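Local coordinates for protein enterotoxin type A (Staphylococcus aureus, PDB 1DYQ) that acts as a superantigen, binding MHC class II and T-cell receptor molecules to activate T cells, and causes staphylococcal food poisoning, at residues 188-193 / 222-227; 121-126 / 143-148; 182-187 / 228-233; 87-92 / 156-161. The protein carries 3 engineered substitutions. One frame throughout, in Å; residues are numbered along the deposited sequence.

Interaction 1. Residues 188-193 / 222-227. With ZN (zinc ion), chain B.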
loop_
_atom_site.group_PDB
_atom_site.type_symbol
_atom_site.label_atom_id
_atom_site.label_comp_id
_atom_site.label_asym_id
_atom_site.label_seq_id
_atom_site.Cartn_x
_atom_site.Cartn_y
_atom_site.Cartn_z
ATOM N N HIS A 188 12.380 -0.014 -7.208
ATOM C CA HIS A 188 13.467 -0.459 -8.070
ATOM C C HIS A 188 14.347 -1.505 -7.406
ATOM O O HIS A 188 15.225 -1.206 -6.626
ATOM C CB HIS A 188 14.330 0.741 -8.496
ATOM C CG HIS A 188 15.154 0.422 -9.729
ATOM N ND1 HIS A 188 15.759 1.467 -10.387
ATOM C CD2 HIS A 188 15.427 -0.654 -10.441
ATOM C CE1 HIS A 188 16.439 1.048 -11.429
ATOM N NE2 HIS A 188 16.248 -0.273 -11.492
ATOM N N THR A 189 14.076 -2.766 -7.739
ATOM C CA THR A 189 14.781 -3.896 -7.166
ATOM C C THR A 189 16.046 -4.246 -7.940
ATOM O O THR A 189 16.154 -3.894 -9.113
ATOM C CB THR A 189 13.833 -5.139 -7.187
ATOM O OG1 THR A 189 13.130 -5.113 -8.456
ATOM C CG2 THR A 189 12.808 -5.016 -6.077
ATOM N N SER A 190 16.956 -4.968 -7.306
ATOM C CA SER A 190 18.187 -5.434 -7.923
ATOM C C SER A 190 17.871 -6.411 -9.067
ATOM O O SER A 190 18.374 -6.271 -10.174
ATOM C CB SER A 190 19.045 -6.182 -6.884
ATOM O OG SER A 190 19.569 -5.299 -5.920
ATOM N N THR A 191 17.119 -7.447 -8.726
ATOM C CA THR A 191 16.607 -8.398 -9.691
ATOM C C THR A 191 15.077 -8.248 -9.761
ATOM O O THR A 191 14.441 -7.856 -8.794
ATOM C CB THR A 191 16.937 -9.856 -9.355
ATOM O OG1 THR A 191 16.552 -10.147 -8.006
ATOM C CG2 THR A 191 18.428 -10.119 -9.513
ATOM N N GLU A 192 14.538 -8.542 -10.935
ATOM C CA GLU A 192 13.098 -8.435 -11.128
ATOM C C GLU A 192 12.757 -7.070 -11.734
ATOM O O GLU A 192 13.277 -6.043 -11.320
ATOM N N PRO A 193 11.963 -7.130 -12.790
ATOM C CA PRO A 193 11.393 -5.919 -13.383
ATOM C C PRO A 193 10.727 -5.160 -12.219
ATOM O O PRO A 193 10.258 -5.801 -11.266
ATOM C CB PRO A 193 10.363 -6.411 -14.357
ATOM C CG PRO A 193 10.596 -7.865 -14.533
ATOM C CD PRO A 193 11.277 -8.347 -13.287
ATOM N N SER A 222 14.039 -6.528 -0.257
ATOM C CA SER A 222 14.386 -5.169 0.146
ATOM C C SER A 222 15.896 -4.948 0.011
ATOM O O SER A 222 16.337 -3.811 0.136
ATOM C CB SER A 222 13.922 -4.889 1.573
ATOM O OG SER A 222 14.565 -5.792 2.475
ATOM N N GLU A 223 16.646 -6.040 -0.109
ATOM C CA GLU A 223 18.044 -6.030 -0.139
ATOM C C GLU A 223 18.446 -5.312 -1.460
ATOM O O GLU A 223 18.155 -5.597 -2.583
ATOM C CB GLU A 223 18.801 -7.304 -0.127
ATOM C CG GLU A 223 20.315 -7.146 0.060
ATOM C CD GLU A 223 21.069 -8.444 0.152
ATOM O OE1 GLU A 223 20.750 -9.409 -0.580
ATOM O OE2 GLU A 223 22.043 -8.518 0.946
ATOM N N ASN A 224 19.218 -4.319 -1.118
ATOM C CA ASN A 224 19.785 -3.351 -1.995
ATOM C C ASN A 224 18.798 -2.583 -2.821
ATOM O O ASN A 224 19.212 -2.093 -3.918
ATOM C CB ASN A 224 20.804 -3.949 -2.942
ATOM C CG ASN A 224 21.839 -4.800 -2.265
ATOM O OD1 ASN A 224 22.048 -5.966 -2.650
ATOM N ND2 ASN A 224 22.493 -4.271 -1.249
ATOM N N MET A 225 17.551 -2.493 -2.473
ATOM C CA MET A 225 16.564 -1.828 -3.364
ATOM C C MET A 225 16.459 -0.369 -3.039
ATOM O O MET A 225 16.952 0.148 -2.040
ATOM C CB MET A 225 15.239 -2.549 -3.094
ATOM C CG MET A 225 14.051 -2.019 -3.841
ATOM S SD MET A 225 12.852 -1.072 -2.805
ATOM C CE MET A 225 12.759 -2.228 -1.450
ATOM N N HIS A 226 15.825 0.380 -3.975
ATOM C CA HIS A 226 15.522 1.786 -3.621
ATOM C C HIS A 226 14.239 2.178 -4.369
ATOM O O HIS A 226 13.728 1.390 -5.145
ATOM C CB HIS A 226 16.679 2.715 -3.969
ATOM C CG HIS A 226 16.929 2.781 -5.434
ATOM N ND1 HIS A 226 17.813 1.967 -6.088
ATOM C CD2 HIS A 226 16.331 3.547 -6.389
ATOM C CE1 HIS A 226 17.789 2.200 -7.383
ATOM N NE2 HIS A 226 16.918 3.146 -7.558
ATOM N N ILE A 227 13.748 3.363 -4.063
ATOM C CA ILE A 227 12.495 3.842 -4.653
ATOM C C ILE A 227 12.800 5.129 -5.459
ATOM O O ILE A 227 13.502 5.978 -4.942
ATOM C CB ILE A 227 11.510 4.167 -3.510
ATOM C CG1 ILE A 227 10.979 2.820 -2.946
ATOM C CG2 ILE A 227 10.347 5.002 -4.028
ATOM C CD1 ILE A 227 10.234 2.990 -1.626
HETATM ZN ZN ZN B . 15.982 3.552 -9.533
HETATM O O HOH W 1 16.232 -5.944 -4.316
#
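The zinc site of the toxin is built here, where His188 and His226 sit across from each other and hold the same metal ion. His188 binds zinc through ND1 at 2.3 Å. His226 binds it through NE2 at 2.2 Å. Asp228, two residues further along the same strand, supplies the third protein ligand. Zinc is required for this toxin's interaction with MHC class II. The two imidazoles lie side by side and point the same way, and their planes are turned 57° apart. CB of His188 rests over one face of the His226 ring, 4.0 Å from its centroid. His226 reaches the metal with CG set between its backbone N and carbonyl carbon (chi1 65°).

The backbones also pair here. His188 and His226 form an antiparallel hydrogen-bonded pair where strand 182-188 ends and strand 226-232 begins, in the sheet of the beta-grasp domain. His188 N donates to His226 O at 2.8 Å, and His226 N returns a straighter bond to His188 O at 3.1 Å. Beyond the pair both chains run into loops, with Thr189 still beside Met225. Residues 222-225 make a type II beta turn, closed by Met225 N bonding to Ser222 O. CG of Met225 packs against the His188 carbonyl and CG2 of Thr189, and the bent end of its side chain turns away from residues 188-193. A water links the loops, accepting from Ser190 N and donating to Glu223 O at 2.6 Å. Near the water, OG of Ser190 lies 3.5 Å from CB of Asn224.

Interaction 2. Residues 121-126 / 143-148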
loop_
_atom_site.group_PDB
_atom_site.type_symbol
_atom_site.label_atom_id
_atom_site.label_comp_id
_atom_site.label_asym_id
_atom_site.label_seq_id
_atom_site.Cartn_x
_atom_site.Cartn_y
_atom_site.Cartn_z
ATOM N N THR A 121 18.368 -8.038 10.840
ATOM C CA THR A 121 18.997 -7.640 12.113
ATOM C C THR A 121 19.090 -6.114 12.190
ATOM O O THR A 121 18.825 -5.524 13.242
ATOM C CB THR A 121 20.393 -8.248 12.278
ATOM O OG1 THR A 121 20.346 -9.670 12.044
ATOM C CG2 THR A 121 20.912 -8.014 13.693
ATOM N N GLU A 122 19.393 -5.485 11.070
ATOM C CA GLU A 122 19.435 -4.034 10.972
ATOM C C GLU A 122 18.202 -3.570 10.163
ATOM O O GLU A 122 17.990 -4.076 9.072
ATOM C CB GLU A 122 20.722 -3.570 10.268
ATOM C CG GLU A 122 20.932 -2.076 10.249
ATOM C CD GLU A 122 22.022 -1.571 9.335
ATOM O OE1 GLU A 122 22.424 -0.384 9.495
ATOM O OE2 GLU A 122 22.480 -2.294 8.431
ATOM N N GLU A 123 17.465 -2.637 10.721
ATOM C CA GLU A 123 16.329 -2.047 9.975
ATOM C C GLU A 123 16.820 -1.480 8.654
ATOM O O GLU A 123 17.873 -0.817 8.614
ATOM C CB GLU A 123 15.659 -0.983 10.823
ATOM C CG GLU A 123 14.594 -0.161 10.107
ATOM C CD GLU A 123 13.845 0.738 11.073
ATOM O OE1 GLU A 123 14.492 1.567 11.748
ATOM O OE2 GLU A 123 12.610 0.596 11.181
ATOM N N LYS A 124 16.146 -1.807 7.561
ATOM C CA LYS A 124 16.530 -1.309 6.250
ATOM C C LYS A 124 15.861 0.025 5.948
ATOM O O LYS A 124 14.632 0.134 5.938
ATOM C CB LYS A 124 16.163 -2.324 5.149
ATOM C CG LYS A 124 16.421 -1.816 3.742
ATOM C CD LYS A 124 17.936 -1.674 3.488
ATOM C CE LYS A 124 18.185 -0.859 2.236
ATOM N NZ LYS A 124 19.547 -1.005 1.676
ATOM N N LYS A 125 16.678 1.057 5.780
ATOM C CA LYS A 125 16.178 2.358 5.311
ATOM C C LYS A 125 16.225 2.337 3.783
ATOM O O LYS A 125 17.237 1.916 3.187
ATOM C CB LYS A 125 17.021 3.487 5.874
ATOM C CG LYS A 125 16.993 3.615 7.378
ATOM C CD LYS A 125 17.858 4.772 7.872
ATOM C CE LYS A 125 17.955 4.756 9.389
ATOM N NZ LYS A 125 18.819 5.865 9.898
ATOM N N VAL A 126 15.076 2.508 3.142
ATOM C CA VAL A 126 14.994 2.397 1.692
ATOM C C VAL A 126 15.252 3.759 1.055
ATOM O O VAL A 126 14.442 4.656 1.167
ATOM C CB VAL A 126 13.601 1.902 1.223
ATOM C CG1 VAL A 126 13.569 1.814 -0.282
ATOM C CG2 VAL A 126 13.314 0.537 1.871
ATOM N N THR A 143 12.488 7.942 5.799
ATOM C CA THR A 143 11.127 8.080 5.291
ATOM C C THR A 143 10.441 6.749 5.027
ATOM O O THR A 143 9.271 6.579 5.402
ATOM C CB THR A 143 11.119 8.917 3.989
ATOM O OG1 THR A 143 11.687 10.212 4.296
ATOM C CG2 THR A 143 9.721 9.096 3.480
ATOM N N VAL A 144 11.093 5.843 4.340
ATOM C CA VAL A 144 10.553 4.492 4.107
ATOM C C VAL A 144 11.500 3.485 4.724
ATOM O O VAL A 144 12.713 3.524 4.428
ATOM C CB VAL A 144 10.352 4.202 2.626
ATOM C CG1 VAL A 144 9.904 2.760 2.401
ATOM C CG2 VAL A 144 9.327 5.170 2.033
ATOM N N LYS A 145 11.016 2.612 5.595
ATOM C CA LYS A 145 11.896 1.657 6.251
ATOM C C LYS A 145 11.186 0.315 6.404
ATOM O O LYS A 145 9.939 0.295 6.485
ATOM C CB LYS A 145 12.292 2.156 7.655
ATOM C CG LYS A 145 11.095 2.455 8.521
ATOM C CD LYS A 145 11.380 2.889 9.909
ATOM C CE LYS A 145 12.191 4.161 9.999
ATOM N NZ LYS A 145 13.571 3.951 9.459
ATOM N N THR A 146 11.955 -0.727 6.554
ATOM C CA THR A 146 11.327 -2.052 6.783
ATOM C C THR A 146 12.263 -2.937 7.561
ATOM O O THR A 146 13.488 -2.783 7.506
ATOM C CB THR A 146 10.856 -2.689 5.492
ATOM O OG1 THR A 146 10.154 -3.933 5.841
ATOM C CG2 THR A 146 11.974 -3.027 4.537
ATOM N N ASN A 147 11.711 -3.852 8.354
ATOM C CA ASN A 147 12.516 -4.875 9.009
ATOM C C ASN A 147 12.421 -6.202 8.267
ATOM O O ASN A 147 12.982 -7.218 8.698
ATOM C CB ASN A 147 12.004 -5.087 10.457
ATOM C CG ASN A 147 12.087 -3.850 11.306
ATOM O OD1 ASN A 147 13.174 -3.354 11.587
ATOM N ND2 ASN A 147 10.935 -3.335 11.731
ATOM N N LYS A 148 11.815 -6.198 7.069
ATOM C CA LYS A 148 11.587 -7.416 6.337
ATOM C C LYS A 148 12.543 -7.617 5.165
ATOM O O LYS A 148 12.726 -6.689 4.363
ATOM C CB LYS A 148 10.140 -7.468 5.803
ATOM C CG LYS A 148 9.097 -7.390 6.913
ATOM C CD LYS A 148 7.689 -7.368 6.272
ATOM C CE LYS A 148 6.646 -7.280 7.391
ATOM N NZ LYS A 148 6.570 -5.946 8.009
HETATM O O HOH W 2 13.701 6.470 2.974
#
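Glu123 lays its side chain obliquely across that of Lys145. The two residues belong to neighbouring antiparallel strands of the beta-grasp domain. Their charged ends form a loose salt bridge, with Lys145 NZ 3.4 Å from Glu123 OE1, and the hydrogen bond in it is weak. The lysine chain folds back at its last two torsions (chi3 60°, chi4 -66°), which brings NZ round to the carboxylate. Lys125 runs alongside Lys145 on the same face, with its CG 4.0 Å from Lys145 NZ. Nearer the backbone, CB of Glu123 meets OD1 of Asn147 at 3.5 Å.

Backbone bonds hold the strands in register. Lys124 and Thr146 form a hydrogen-bonded pair: Lys124 N gives to Thr146 O at 2.8 Å, and Thr146 N gives to Lys124 O at 2.9 Å. Lys125 and Lys145 are the adjacent non-hydrogen-bonded pair. Thr146 OG1 accepts from Lys148 N in an ST turn, and it is also hydrogen-bonded to Glu155 of helix 153-168.

At the Val126 end, Val126 N donates to Val144 O. The two valine side chains meet with CB of Val126 4.0 Å from CG1 of Val144, in a buried patch shared with Ile227. A water closes this end, accepting from Val144 N at 3.0 Å and lying within hydrogen-bonding distance of Val126 O, one of several acceptors it could serve.

Interaction 3. Residues 182-187 / 228-233. With ZN (zinc ion), chain B.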
loop_
_atom_site.group_PDB
_atom_site.type_symbol
_atom_site.label_atom_id
_atom_site.label_comp_id
_atom_site.label_asym_id
_atom_site.label_seq_id
_atom_site.Cartn_x
_atom_site.Cartn_y
_atom_site.Cartn_z
ATOM N N ARG A 182 1.000 15.325 -11.921
ATOM C CA ARG A 182 1.314 13.993 -12.391
ATOM C C ARG A 182 2.400 13.393 -11.474
ATOM O O ARG A 182 3.207 14.096 -10.909
ATOM C CB ARG A 182 1.877 13.992 -13.820
ATOM C CG ARG A 182 0.938 14.489 -14.890
ATOM C CD ARG A 182 1.586 14.448 -16.275
ATOM N NE ARG A 182 2.713 15.371 -16.351
ATOM C CZ ARG A 182 3.854 15.119 -16.992
ATOM N NH1 ARG A 182 4.045 13.960 -17.594
ATOM N NH2 ARG A 182 4.814 16.034 -17.015
ATOM N N GLY A 183 2.401 12.053 -11.390
ATOM C CA GLY A 183 3.430 11.438 -10.531
ATOM C C GLY A 183 3.523 9.934 -10.726
ATOM O O GLY A 183 2.553 9.272 -11.084
ATOM N N LEU A 184 4.754 9.443 -10.613
ATOM C CA LEU A 184 5.089 8.037 -10.807
ATOM C C LEU A 184 5.991 7.555 -9.658
ATOM O O LEU A 184 6.846 8.274 -9.172
ATOM C CB LEU A 184 5.906 7.902 -12.117
ATOM C CG LEU A 184 6.540 6.522 -12.345
ATOM C CD1 LEU A 184 5.470 5.495 -12.659
ATOM C CD2 LEU A 184 7.510 6.608 -13.535
ATOM N N ILE A 185 5.672 6.358 -9.128
ATOM C CA ILE A 185 6.540 5.758 -8.109
ATOM C C ILE A 185 7.008 4.386 -8.600
ATOM O O ILE A 185 6.271 3.642 -9.229
ATOM C CB ILE A 185 5.854 5.622 -6.744
ATOM C CG1 ILE A 185 6.827 5.038 -5.697
ATOM C CG2 ILE A 185 4.607 4.747 -6.847
ATOM C CD1 ILE A 185 6.376 5.327 -4.260
ATOM N N VAL A 186 8.311 4.163 -8.456
ATOM C CA VAL A 186 8.946 2.933 -8.909
ATOM C C VAL A 186 9.707 2.290 -7.744
ATOM O O VAL A 186 10.485 2.899 -7.033
ATOM C CB VAL A 186 9.949 3.232 -10.048
ATOM C CG1 VAL A 186 10.611 1.966 -10.554
ATOM C CG2 VAL A 186 9.267 3.969 -11.194
ATOM N N PHE A 187 9.431 0.984 -7.585
ATOM C CA PHE A 187 10.078 0.173 -6.556
ATOM C C PHE A 187 11.172 -0.650 -7.255
ATOM O O PHE A 187 10.962 -1.622 -7.924
ATOM C CB PHE A 187 9.015 -0.740 -5.891
ATOM C CG PHE A 187 7.899 0.086 -5.266
ATOM C CD1 PHE A 187 8.000 0.610 -4.031
ATOM C CD2 PHE A 187 6.750 0.328 -6.047
ATOM C CE1 PHE A 187 7.004 1.427 -3.481
ATOM C CE2 PHE A 187 5.749 1.163 -5.514
ATOM C CZ PHE A 187 5.879 1.683 -4.264
ATOM N N ASP A 228 12.134 5.226 -6.588
ATOM C CA ASP A 228 12.219 6.431 -7.408
ATOM C C ASP A 228 10.832 7.077 -7.517
ATOM O O ASP A 228 9.867 6.375 -7.786
ATOM C CB ASP A 228 12.684 6.138 -8.839
ATOM C CG ASP A 228 14.011 5.430 -8.860
ATOM O OD1 ASP A 228 14.984 5.878 -8.238
ATOM O OD2 ASP A 228 13.946 4.309 -9.428
ATOM N N ILE A 229 10.813 8.371 -7.287
ATOM C CA ILE A 229 9.559 9.129 -7.359
ATOM C C ILE A 229 9.739 10.298 -8.330
ATOM O O ILE A 229 10.721 11.054 -8.154
ATOM C CB ILE A 229 9.159 9.617 -5.963
ATOM C CG1 ILE A 229 8.806 8.376 -5.076
ATOM C CG2 ILE A 229 7.914 10.498 -6.053
ATOM C CD1 ILE A 229 8.555 8.741 -3.639
ATOM N N TYR A 230 8.895 10.388 -9.298
ATOM C CA TYR A 230 8.900 11.485 -10.285
ATOM C C TYR A 230 7.588 12.274 -10.152
ATOM O O TYR A 230 6.520 11.688 -10.374
ATOM C CB TYR A 230 8.992 10.903 -11.696
ATOM C CG TYR A 230 10.114 9.910 -11.889
ATOM C CD1 TYR A 230 9.924 8.551 -11.660
ATOM C CD2 TYR A 230 11.391 10.334 -12.278
ATOM C CE1 TYR A 230 10.952 7.648 -11.796
ATOM C CE2 TYR A 230 12.418 9.424 -12.442
ATOM C CZ TYR A 230 12.197 8.096 -12.204
ATOM O OH TYR A 230 13.215 7.168 -12.341
ATOM N N LEU A 231 7.691 13.533 -9.788
ATOM C CA LEU A 231 6.523 14.389 -9.612
ATOM C C LEU A 231 6.627 15.588 -10.601
ATOM O O LEU A 231 7.725 16.055 -10.846
ATOM C CB LEU A 231 6.452 14.941 -8.214
ATOM C CG LEU A 231 6.540 13.941 -7.038
ATOM C CD1 LEU A 231 6.563 14.685 -5.735
ATOM C CD2 LEU A 231 5.333 12.995 -7.133
ATOM N N TYR A 232 5.477 15.949 -11.124
ATOM C CA TYR A 232 5.434 17.085 -12.086
ATOM C C TYR A 232 4.308 18.026 -11.681
ATOM O O TYR A 232 3.235 17.583 -11.287
ATOM C CB TYR A 232 5.187 16.554 -13.488
ATOM C CG TYR A 232 6.172 15.488 -13.928
ATOM C CD1 TYR A 232 5.925 14.144 -13.630
ATOM C CD2 TYR A 232 7.365 15.814 -14.547
ATOM C CE1 TYR A 232 6.834 13.166 -13.962
ATOM C CE2 TYR A 232 8.270 14.831 -14.910
ATOM C CZ TYR A 232 7.998 13.510 -14.612
ATOM O OH TYR A 232 8.898 12.525 -14.952
ATOM N N THR A 233 4.538 19.344 -11.849
ATOM C CA THR A 233 3.511 20.316 -11.511
ATOM C C THR A 233 2.672 20.753 -12.698
ATOM O O THR A 233 1.922 21.744 -12.604
ATOM C CB THR A 233 4.079 21.537 -10.783
ATOM O OG1 THR A 233 5.094 22.147 -11.600
ATOM C CG2 THR A 233 4.652 21.155 -9.436
HETATM ZN ZN ZN B . 15.982 3.552 -9.533
#
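Arg182 begins the first strand and lays its guanidinium over one face of the Tyr232 ring. This is a cation-pi stack, with CZ 4.3 Å from the ring centroid and the planes 28° apart. NH2 comes nearest, 3.4 Å from CG of Tyr232. A bend at chi3 (-65°) turns the arginine end onto the ring, and NE makes a salt bridge with the C-terminal carboxylate of Ser234. The strands 182-187 and 228-232 are antiparallel neighbours in the sheet of the beta-grasp domain, with axes 4.7 Å apart.

Gly183 comes next, in a non-hydrogen-bonded pair with Leu231. Its CA lies close to Tyr230 O, and CD2 of Leu231 approaches the same CA from the face of Ile185 and Ile229. Leu184 pairs with Tyr230 through two backbone hydrogen bonds, both 2.9 Å: Leu184 N to Tyr230 O and Tyr230 N to Leu184 O. Its side chain runs beside the tyrosine, and CD2 sits 3.6 Å from CD1 of Tyr230.

Ile185 turns to the other face. Its CG1 packs on CG1 of Ile229 at 3.9 Å, the two chains pointing the same way toward the side of the sheet where helix 153-168 meets Ile185. Val186 returns to the tyrosine face and touches the Tyr230 ring at its edge with CG2. The ring's other neighbours include Trp131, nearly parallel to it.

Val186 also forms a hydrogen-bonded pair with Asp228, a ligand of the zinc site that His188 and His226 complete. The aspartate carboxylate binds the metal through OD2 at 2.2 Å.

Interaction 4. Residues 87-92 / 156-161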
loop_
_atom_site.group_PDB
_atom_site.type_symbol
_atom_site.label_atom_id
_atom_site.label_comp_id
_atom_site.label_asym_id
_atom_site.label_seq_id
_atom_site.Cartn_x
_atom_site.Cartn_y
_atom_site.Cartn_z
ATOM N N ASP A 87 3.486 -12.039 9.154
ATOM C CA ASP A 87 3.433 -10.682 9.610
ATOM C C ASP A 87 2.481 -9.902 8.663
ATOM O O ASP A 87 2.376 -10.280 7.499
ATOM C CB ASP A 87 4.797 -10.000 9.600
ATOM C CG ASP A 87 5.838 -10.755 10.411
ATOM O OD1 ASP A 87 5.475 -11.348 11.462
ATOM O OD2 ASP A 87 7.015 -10.748 9.990
ATOM N N LEU A 88 1.824 -8.929 9.229
ATOM C CA LEU A 88 0.856 -8.123 8.487
ATOM C C LEU A 88 1.303 -6.653 8.451
ATOM O O LEU A 88 1.782 -6.107 9.412
ATOM C CB LEU A 88 -0.522 -8.163 9.184
ATOM C CG LEU A 88 -1.055 -9.607 9.422
ATOM C CD1 LEU A 88 -2.391 -9.448 10.205
ATOM C CD2 LEU A 88 -1.284 -10.313 8.134
ATOM N N TYR A 89 1.076 -6.047 7.276
ATOM C CA TYR A 89 1.288 -4.599 7.151
ATOM C C TYR A 89 0.420 -4.100 5.985
ATOM O O TYR A 89 0.708 -4.347 4.829
ATOM C CB TYR A 89 2.759 -4.231 6.871
ATOM C CG TYR A 89 3.044 -2.740 7.015
ATOM C CD1 TYR A 89 2.437 -1.797 6.187
ATOM C CD2 TYR A 89 3.950 -2.294 7.957
ATOM C CE1 TYR A 89 2.676 -0.437 6.343
ATOM C CE2 TYR A 89 4.208 -0.940 8.120
ATOM C CZ TYR A 89 3.599 -0.032 7.295
ATOM O OH TYR A 89 3.832 1.320 7.467
ATOM N N GLY A 90 -0.761 -3.566 6.338
ATOM C CA GLY A 90 -1.671 -3.136 5.263
ATOM C C GLY A 90 -2.774 -2.249 5.825
ATOM O O GLY A 90 -3.002 -2.234 7.036
ATOM N N ALA A 91 -3.457 -1.548 4.939
ATOM C CA ALA A 91 -4.518 -0.633 5.382
ATOM C C ALA A 91 -5.849 -1.412 5.304
ATOM O O ALA A 91 -6.190 -1.930 4.256
ATOM C CB ALA A 91 -4.602 0.529 4.360
ATOM N N TYR A 92 -6.612 -1.309 6.391
ATOM C CA TYR A 92 -7.898 -2.046 6.408
ATOM C C TYR A 92 -9.068 -1.093 6.521
ATOM O O TYR A 92 -8.957 0.025 6.992
ATOM C CB TYR A 92 -7.908 -3.025 7.598
ATOM C CG TYR A 92 -7.838 -2.395 8.966
ATOM C CD1 TYR A 92 -8.947 -1.813 9.567
ATOM C CD2 TYR A 92 -6.622 -2.304 9.654
ATOM C CE1 TYR A 92 -8.873 -1.183 10.778
ATOM C CE2 TYR A 92 -6.542 -1.689 10.893
ATOM C CZ TYR A 92 -7.671 -1.130 11.460
ATOM O OH TYR A 92 -7.585 -0.509 12.676
ATOM N N LEU A 156 5.722 -0.580 1.500
ATOM C CA LEU A 156 6.600 0.503 1.022
ATOM C C LEU A 156 5.796 1.645 0.415
ATOM O O LEU A 156 6.106 2.822 0.726
ATOM C CB LEU A 156 7.552 -0.033 -0.053
ATOM C CG LEU A 156 8.452 -1.202 0.389
ATOM C CD1 LEU A 156 9.309 -1.631 -0.788
ATOM C CD2 LEU A 156 9.284 -0.831 1.598
ATOM N N ASP A 157 4.761 1.347 -0.336
ATOM C CA ASP A 157 3.954 2.381 -1.000
ATOM C C ASP A 157 3.149 3.183 -0.014
ATOM O O ASP A 157 3.049 4.410 -0.117
ATOM C CB ASP A 157 3.075 1.677 -2.046
ATOM C CG ASP A 157 2.499 2.593 -3.100
ATOM O OD1 ASP A 157 3.066 3.704 -3.304
ATOM O OD2 ASP A 157 1.487 2.229 -3.735
ATOM N N LEU A 158 2.597 2.560 1.042
ATOM C CA LEU A 158 1.896 3.322 2.077
ATOM C C LEU A 158 2.836 4.340 2.717
ATOM O O LEU A 158 2.467 5.489 2.965
ATOM C CB LEU A 158 1.332 2.358 3.135
ATOM C CG LEU A 158 0.123 1.535 2.663
ATOM C CD1 LEU A 158 -0.183 0.452 3.734
ATOM C CD2 LEU A 158 -1.088 2.439 2.462
ATOM N N GLN A 159 4.068 3.908 3.025
ATOM C CA GLN A 159 4.997 4.816 3.683
ATOM C C GLN A 159 5.400 5.941 2.716
ATOM O O GLN A 159 5.393 7.101 3.171
ATOM C CB GLN A 159 6.241 4.121 4.192
ATOM C CG GLN A 159 6.006 3.129 5.336
ATOM C CD GLN A 159 7.348 2.427 5.649
ATOM O OE1 GLN A 159 8.209 3.054 6.251
ATOM N NE2 GLN A 159 7.427 1.180 5.269
ATOM N N ALA A 160 5.645 5.590 1.478
ATOM C CA ALA A 160 6.085 6.642 0.516
ATOM C C ALA A 160 5.008 7.658 0.258
ATOM O O ALA A 160 5.243 8.873 0.360
ATOM C CB ALA A 160 6.550 5.998 -0.783
ATOM N N ARG A 161 3.755 7.193 0.028
ATOM C CA ARG A 161 2.695 8.156 -0.252
ATOM C C ARG A 161 2.282 8.956 0.938
ATOM O O ARG A 161 1.858 10.115 0.777
ATOM C CB ARG A 161 1.491 7.445 -0.909
ATOM C CG ARG A 161 1.869 6.711 -2.181
ATOM C CD ARG A 161 0.646 6.567 -3.091
ATOM N NE ARG A 161 0.767 5.441 -3.958
ATOM C CZ ARG A 161 -0.051 5.092 -4.950
ATOM N NH1 ARG A 161 -1.063 5.876 -5.293
ATOM N NH2 ARG A 161 0.140 3.948 -5.596
#
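Leu158 sets its CD1 methyl against both the edge of the Tyr89 ring and the strand backbone. That methyl lies in the plane of the ring, 4.0 Å from CE1 of Tyr89. The same CD1 is 4.0 Å from Ala91 N and 4.2 Å from CA of Gly90. Its twin, CD2, reaches CB of Ala91 more loosely at 4.4 Å. The tyrosine and leucine chains slide past each other in opposite directions. Beyond the ring, the Tyr89 hydroxyl OH comes to 3.5 Å from CG of Gln159, whose side chain crosses the tyrosine at about a right angle. With CG opposite the backbone N (chi1 -168°), the Tyr89 ring reaches toward the helix.

This contact joins the two domains of the superantigen fold. Strand 87-91 belongs to the OB-fold domain, and helix 156-161 is part of the long helix of the beta-grasp domain. Their axes pass 9.2 Å apart at 46°, so the contact is made by side chains.

Further out, Ala91 N is hydrogen-bonded to Gln154 OE1 of the same helix, a polar tie beside the leucine. Gln159 OE1 receives Lys145 N, and its NE2 donates to Glu155 O; these two bonds fix the rotation of the amide. Tyr31 of helix 23-32 lies against Leu158. Within the helix, Arg161 grips Asp157, one turn before it, side-on with NE and NH2, one nitrogen to each carboxylate oxygen.

Interactions 1 and 3 share strand 226-232 and the zinc site: His188 and His226 come from interaction 1, Asp228 from interaction 3, with His188 ND1 and Asp228 OD2 3.5 Å apart. Interaction 2 uses strand 119-132, the neighbour of 226-232 in the same sheet. It meets interaction 1 where CD1 of Ile227 packs 3.8 Å from CG1 of Val126, but stays about 7 Å from interaction 3 at the nearest atoms. Interaction 4 brings helix 153-168 against the other three. CD2 of Leu156 lies 3.7 Å from CG1 of Val144 in interaction 2, and CB of Ala160 lies 3.5 Å from CD1 of Ile185 in interaction 3. Met225 of interaction 1 touches Leu156.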